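Local coordinates for Glyco_hydro_cc domain-containing protein (Cryptococcus neoformans, PDB 6UBC) that binds oligosaccharides, probably of the beta-1,3-glucan type, through a glycoside hydrolase family 128 domain, at residues A[219-224]-A[408-413]; A[387-392]-A[430-435]. All blocks are in the same frame, centred on the assembly; numbering follows the deposited sequence.

Interaction 1: A[219-224]-A[408-413]; sequences IGWYYD and AYAYST
Inside the beta/alpha barrel of this glycoside hydrolase domain, the indole of Trp221, from strand 221-223, lies across Ala408, Tyr409 and Ala410 of strand 406-411. The strands are not hydrogen-bonded to each other. Strand 204-207 stands between them and pairs in parallel with both, so their axes remain 8.5 Å apart and diverge by 50°, and side chains have to make the contact. The first torsion of Trp221 sets CG between its own backbone N and carbonyl carbon (chi1 64°), which carries the indole off its strand toward 408-411. The ring meets the other strand obliquely, along the side that runs from the pyrrole nitrogen to the far end of the six-membered ring. At the pyrrole end Trp221 NE1 comes 3.5 Å from Ala408 CB; at the benzo end its CH2 packs 3.6 Å from Ala410 CB. Between the two methyls, Trp221 CZ2 passes 3.4 Å from Tyr409 O, a van der Waals contact with the backbone, while Tyr409 N lies at the ring edge, in its plane.

Side chains alternate along a barrel strand, and this explains the choice of residues. Ala408 and Ala410 point toward Trp221, where a single methyl suits a position faced by a broad indole. Tyr409, between them, points the other way: it packs against helix 431-441, and its hydroxyl bonds to Glu401. The polar edge of the buried indole is satisfied too, since NE1 bonds to Lys203 O. Two residues farther along, Tyr223 brings the edge of its ring to Ala410, with CE1 4.5 Å from CB, a light apolar touch. Its hydroxyl bonds to Thr369 O on strand 366-375, which pairs with strand 406-411.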
loop_
_atom_site.group_PDB
_atom_site.type_symbol
_atom_site.label_atom_id
_atom_site.label_comp_id
_atom_site.label_asym_id
_atom_site.label_seq_id
_atom_site.Cartn_x
_atom_site.Cartn_y
_atom_site.Cartn_z
ATOM N N ILE A 219 4.154 -14.801 1.369
ATOM C CA ILE A 219 3.368 -13.555 1.204
ATOM C C ILE A 219 1.952 -13.922 0.805
ATOM O O ILE A 219 1.771 -15.020 0.141
ATOM C CB ILE A 219 4.007 -12.669 0.133
ATOM C CG1 ILE A 219 4.312 -13.419 -1.169
ATOM C CG2 ILE A 219 5.218 -11.983 0.697
ATOM C CD1 ILE A 219 4.404 -12.425 -2.347
ATOM N N GLY A 220 0.972 -13.106 1.214
ATOM C CA GLY A 220 -0.428 -13.307 0.835
ATOM C C GLY A 220 -0.831 -12.641 -0.470
ATOM O O GLY A 220 -1.871 -13.039 -1.050
ATOM N N TRP A 221 -0.060 -11.638 -0.918
ATOM C CA TRP A 221 -0.533 -10.675 -1.923
ATOM C C TRP A 221 0.619 -9.836 -2.426
ATOM O O TRP A 221 1.712 -9.796 -1.751
ATOM C CB TRP A 221 -1.617 -9.778 -1.339
ATOM C CG TRP A 221 -1.182 -8.879 -0.215
ATOM C CD1 TRP A 221 -0.857 -9.279 1.059
ATOM C CD2 TRP A 221 -0.865 -7.484 -0.268
ATOM N NE1 TRP A 221 -0.432 -8.226 1.818
ATOM C CE2 TRP A 221 -0.486 -7.089 1.038
ATOM C CE3 TRP A 221 -0.918 -6.514 -1.269
ATOM C CZ2 TRP A 221 -0.128 -5.781 1.342
ATOM C CZ3 TRP A 221 -0.627 -5.207 -0.939
ATOM C CH2 TRP A 221 -0.242 -4.855 0.351
ATOM N N TYR A 222 0.364 -9.196 -3.560
ATOM C CA TYR A 222 1.363 -8.346 -4.206
ATOM C C TYR A 222 0.702 -7.389 -5.173
ATOM O O TYR A 222 -0.383 -7.615 -5.692
ATOM C CB TYR A 222 2.362 -9.230 -4.943
ATOM C CG TYR A 222 1.748 -10.203 -5.925
ATOM C CD1 TYR A 222 1.387 -11.495 -5.564
ATOM C CD2 TYR A 222 1.598 -9.845 -7.241
ATOM C CE1 TYR A 222 0.838 -12.360 -6.494
ATOM C CE2 TYR A 222 1.051 -10.679 -8.187
ATOM C CZ TYR A 222 0.656 -11.962 -7.813
ATOM O OH TYR A 222 0.126 -12.822 -8.742
ATOM N N TYR A 223 1.421 -6.311 -5.439
ATOM C CA TYR A 223 0.999 -5.307 -6.445
ATOM C C TYR A 223 2.243 -4.578 -6.917
ATOM O O TYR A 223 3.288 -4.600 -6.174
ATOM C CB TYR A 223 -0.017 -4.355 -5.838
ATOM C CG TYR A 223 0.550 -3.240 -4.975
ATOM C CD1 TYR A 223 1.116 -3.482 -3.719
ATOM C CD2 TYR A 223 0.453 -1.921 -5.373
ATOM C CE1 TYR A 223 1.617 -2.453 -2.938
ATOM C CE2 TYR A 223 0.876 -0.882 -4.563
ATOM C CZ TYR A 223 1.497 -1.143 -3.352
ATOM O OH TYR A 223 1.954 -0.122 -2.539
ATOM N N ASP A 224 2.106 -3.878 -8.041
ATOM C CA ASP A 224 3.274 -3.250 -8.710
ATOM C C ASP A 224 2.914 -1.859 -9.257
ATOM O O ASP A 224 3.603 -1.404 -10.191
ATOM C CB ASP A 224 3.857 -4.183 -9.764
ATOM C CG ASP A 224 2.955 -4.340 -10.979
ATOM O OD1 ASP A 224 1.830 -3.826 -10.963
ATOM O OD2 ASP A 224 3.409 -4.977 -11.937
ATOM N N ALA A 408 -3.033 -6.218 6.466
ATOM C CA ALA A 408 -2.007 -6.522 5.448
ATOM C C ALA A 408 -0.940 -5.417 5.497
ATOM O O ALA A 408 -1.299 -4.263 5.845
ATOM C CB ALA A 408 -2.663 -6.640 4.066
ATOM N N TYR A 409 0.281 -5.743 5.070
ATOM C CA TYR A 409 1.365 -4.748 4.933
ATOM C C TYR A 409 2.315 -5.217 3.837
ATOM O O TYR A 409 2.447 -6.439 3.508
ATOM C CB TYR A 409 2.071 -4.585 6.276
ATOM C CG TYR A 409 2.648 -5.881 6.789
ATOM C CD1 TYR A 409 3.922 -6.310 6.415
ATOM C CD2 TYR A 409 1.956 -6.696 7.674
ATOM C CE1 TYR A 409 4.467 -7.499 6.862
ATOM C CE2 TYR A 409 2.500 -7.887 8.147
ATOM C CZ TYR A 409 3.767 -8.300 7.733
ATOM O OH TYR A 409 4.350 -9.447 8.194
ATOM N N ALA A 410 2.979 -4.219 3.255
ATOM C CA ALA A 410 3.966 -4.427 2.173
ATOM C C ALA A 410 5.156 -3.500 2.339
ATOM O O ALA A 410 5.013 -2.241 2.383
ATOM C CB ALA A 410 3.299 -4.217 0.830
ATOM N N TYR A 411 6.325 -4.118 2.242
ATOM C CA TYR A 411 7.617 -3.429 2.094
ATOM C C TYR A 411 7.609 -2.513 0.871
ATOM O O TYR A 411 7.286 -2.953 -0.262
ATOM C CB TYR A 411 8.679 -4.493 2.034
ATOM C CG TYR A 411 10.102 -4.037 2.185
ATOM C CD1 TYR A 411 10.765 -3.391 1.139
ATOM C CD2 TYR A 411 10.785 -4.239 3.352
ATOM C CE1 TYR A 411 12.093 -3.037 1.262
ATOM C CE2 TYR A 411 12.118 -3.908 3.486
ATOM C CZ TYR A 411 12.767 -3.267 2.455
ATOM O OH TYR A 411 14.082 -2.948 2.588
ATOM N N SER A 412 7.997 -1.241 1.049
ATOM C CA SER A 412 8.006 -0.285 -0.071
ATOM C C SER A 412 9.220 -0.552 -0.938
ATOM O O SER A 412 10.334 -0.543 -0.380
ATOM C CB SER A 412 8.015 1.119 0.428
ATOM O OG SER A 412 8.027 1.988 -0.679
ATOM N N THR A 413 9.066 -0.666 -2.282
ATOM C CA THR A 413 10.233 -0.647 -3.207
ATOM C C THR A 413 10.128 0.609 -4.092
ATOM O O THR A 413 10.587 0.613 -5.205
ATOM C CB THR A 413 10.310 -1.969 -3.996
ATOM O OG1 THR A 413 9.163 -2.069 -4.845
ATOM C CG2 THR A 413 10.483 -3.175 -3.092
#

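Interaction 2: A[387-392]-A[430-435]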
loop_
_atom_site.group_PDB
_atom_site.type_symbol
_atom_site.label_atom_id
_atom_site.label_comp_id
_atom_site.label_asym_id
_atom_site.label_seq_id
_atom_site.Cartn_x
_atom_site.Cartn_y
_atom_site.Cartn_z
ATOM N N SER A 387 22.138 -1.367 10.103
ATOM C CA SER A 387 21.819 -1.948 11.422
ATOM C C SER A 387 20.479 -1.383 11.926
ATOM O O SER A 387 19.525 -2.127 12.302
ATOM C CB SER A 387 22.944 -1.640 12.349
ATOM O OG SER A 387 22.634 -2.319 13.519
ATOM N N GLU A 388 20.305 -0.073 11.815
ATOM C CA GLU A 388 19.023 0.550 12.222
ATOM C C GLU A 388 17.916 0.052 11.301
ATOM O O GLU A 388 16.792 -0.163 11.817
ATOM C CB GLU A 388 19.169 2.079 12.078
ATOM C CG GLU A 388 17.926 2.903 12.370
ATOM C CD GLU A 388 17.999 4.399 11.981
ATOM O OE1 GLU A 388 18.999 4.790 11.309
ATOM O OE2 GLU A 388 17.056 5.190 12.341
ATOM N N ILE A 389 18.174 -0.068 9.980
ATOM C CA ILE A 389 17.166 -0.603 9.020
ATOM C C ILE A 389 16.713 -1.993 9.424
ATOM O O ILE A 389 15.527 -2.232 9.394
ATOM C CB ILE A 389 17.697 -0.557 7.572
ATOM C CG1 ILE A 389 17.645 0.897 7.093
ATOM C CG2 ILE A 389 16.967 -1.488 6.644
ATOM C CD1 ILE A 389 18.506 1.207 5.874
ATOM N N ASN A 390 17.648 -2.877 9.718
ATOM C CA ASN A 390 17.324 -4.270 10.102
ATOM C C ASN A 390 16.409 -4.264 11.336
ATOM O O ASN A 390 15.419 -5.003 11.354
ATOM C CB ASN A 390 18.568 -5.105 10.358
ATOM C CG ASN A 390 19.370 -5.387 9.124
ATOM O OD1 ASN A 390 18.860 -5.345 7.987
ATOM N ND2 ASN A 390 20.636 -5.651 9.336
ATOM N N THR A 391 16.756 -3.471 12.347
ATOM C CA THR A 391 15.973 -3.374 13.603
ATOM C C THR A 391 14.551 -2.896 13.313
ATOM O O THR A 391 13.557 -3.505 13.815
ATOM C CB THR A 391 16.641 -2.478 14.635
ATOM O OG1 THR A 391 17.939 -3.022 14.877
ATOM C CG2 THR A 391 15.791 -2.388 15.869
ATOM N N PHE A 392 14.463 -1.900 12.455
ATOM C CA PHE A 392 13.175 -1.335 12.010
ATOM C C PHE A 392 12.339 -2.408 11.335
ATOM O O PHE A 392 11.160 -2.484 11.659
ATOM C CB PHE A 392 13.398 -0.127 11.108
ATOM C CG PHE A 392 12.122 0.520 10.684
ATOM C CD1 PHE A 392 11.535 1.472 11.489
ATOM C CD2 PHE A 392 11.571 0.246 9.429
ATOM C CE1 PHE A 392 10.412 2.155 11.055
ATOM C CE2 PHE A 392 10.445 0.905 9.001
ATOM C CZ PHE A 392 9.828 1.824 9.845
ATOM N N THR A 430 18.988 -8.266 -1.336
ATOM C CA THR A 430 19.910 -7.485 -0.522
ATOM C C THR A 430 19.792 -7.905 0.928
ATOM O O THR A 430 18.835 -8.624 1.301
ATOM C CB THR A 430 19.631 -5.984 -0.632
ATOM O OG1 THR A 430 18.361 -5.764 -0.006
ATOM C CG2 THR A 430 19.654 -5.523 -2.080
ATOM N N GLU A 431 20.668 -7.400 1.776
ATOM C CA GLU A 431 20.548 -7.652 3.228
ATOM C C GLU A 431 19.141 -7.182 3.695
ATOM O O GLU A 431 18.466 -7.863 4.539
ATOM C CB GLU A 431 21.661 -6.906 3.958
ATOM C CG GLU A 431 21.535 -7.072 5.465
ATOM C CD GLU A 431 22.752 -6.652 6.245
ATOM O OE1 GLU A 431 23.777 -6.282 5.642
ATOM O OE2 GLU A 431 22.685 -6.675 7.467
ATOM N N SER A 432 18.722 -5.975 3.319
ATOM C CA SER A 432 17.393 -5.488 3.755
ATOM C C SER A 432 16.306 -6.429 3.259
ATOM O O SER A 432 15.388 -6.744 4.064
ATOM C CB SER A 432 17.096 -4.057 3.347
ATOM O OG SER A 432 18.007 -3.177 3.973
ATOM N N GLY A 433 16.349 -6.835 1.994
ATOM C CA GLY A 433 15.393 -7.810 1.428
ATOM C C GLY A 433 15.345 -9.098 2.250
ATOM O O GLY A 433 14.217 -9.642 2.560
ATOM N N GLN A 434 16.523 -9.606 2.600
ATOM C CA GLN A 434 16.644 -10.838 3.424
ATOM C C GLN A 434 16.096 -10.616 4.830
ATOM O O GLN A 434 15.506 -11.546 5.356
ATOM C CB GLN A 434 18.117 -11.233 3.488
ATOM C CG GLN A 434 18.642 -11.641 2.147
ATOM C CD GLN A 434 20.118 -11.979 2.204
ATOM O OE1 GLN A 434 20.595 -12.596 3.177
ATOM N NE2 GLN A 434 20.795 -11.658 1.095
ATOM N N THR A 435 16.285 -9.440 5.427
ATOM C CA THR A 435 15.768 -9.193 6.790
ATOM C C THR A 435 14.233 -9.248 6.689
ATOM O O THR A 435 13.595 -9.846 7.557
ATOM C CB THR A 435 16.172 -7.834 7.370
ATOM O OG1 THR A 435 17.601 -7.827 7.476
ATOM C CG2 THR A 435 15.544 -7.602 8.725
#
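Asn390 reaches from helix 386-402 to helix 431-441 and presents its two amide ends to different partners, Thr435 and Glu431. Its CG stands beside the backbone N and anti to the carbonyl carbon (chi1 -69°), which swings the amide into the groove between the helices. The side chain crosses those of Glu431 and Thr435 at about a right angle. Asn390 ND2 donates to Glu431 OE2 over 3.0 Å with an N-H...O angle of 160°; the acceptor lies almost in the amide plane. The carboxylate, tilted 33° from the amide, is met on the anti side of OE2 and out of its own plane. Glu431 spans the distance because its chain is extended, and a long acid suits this solvent-exposed first turn of the helix, where its charge need not be buried.

At the other end of the amide, Asn390 OD1 lies 2.8 Å from Thr435 OG1 and accepts a hydrogen bond from Gln386 NE2. The beta-branch of Thr435 divides its work: OG1 faces the amide, while CG2 packs 3.7 Å from Asn390 O. Deeper in the groove, Ile389 CG2 presses 3.3 Å from Ser432 OG, a small buried hydroxyl that bonds to Glu420 O and Gln386 NE2.

Thr430 is the N-cap of the second helix, its OG1 accepting from Gly433 N at 3.0 Å. The two helices run nearly parallel, with axes 9.6 Å apart in these segments, as neighbours on the outside of the barrel. Helix 386-402 leads into strand 406-411, and helix 431-441 comes after it, beyond the small hairpin of strands 424-425 and 428-429, while Ile389 also rests on Cys383, whose disulfide to Cys373 ties the approach to the first helix to strand 366-375.

In the fold
The two contacts lie at different depths of one barrel, their centres about 16 Å apart. Interaction 1 is fully buried and joins strands of the wall by apolar packing, without a hydrogen bond between its segments; the polar atoms of its aromatic side chains find partners elsewhere. Interaction 2, farther out and partly open to solvent, joins helices of the outer layer largely through an amide, a carboxylate and a hydroxyl. Strand 406-411 relates them: it follows helix 386-402 in the chain, and its Tyr411 reaches outward until OH packs 3.3 Å from Ser432 CB on helix 431-441 and bonds to Trp421 O, so the strand of interaction 1 packs on a helix of interaction 2.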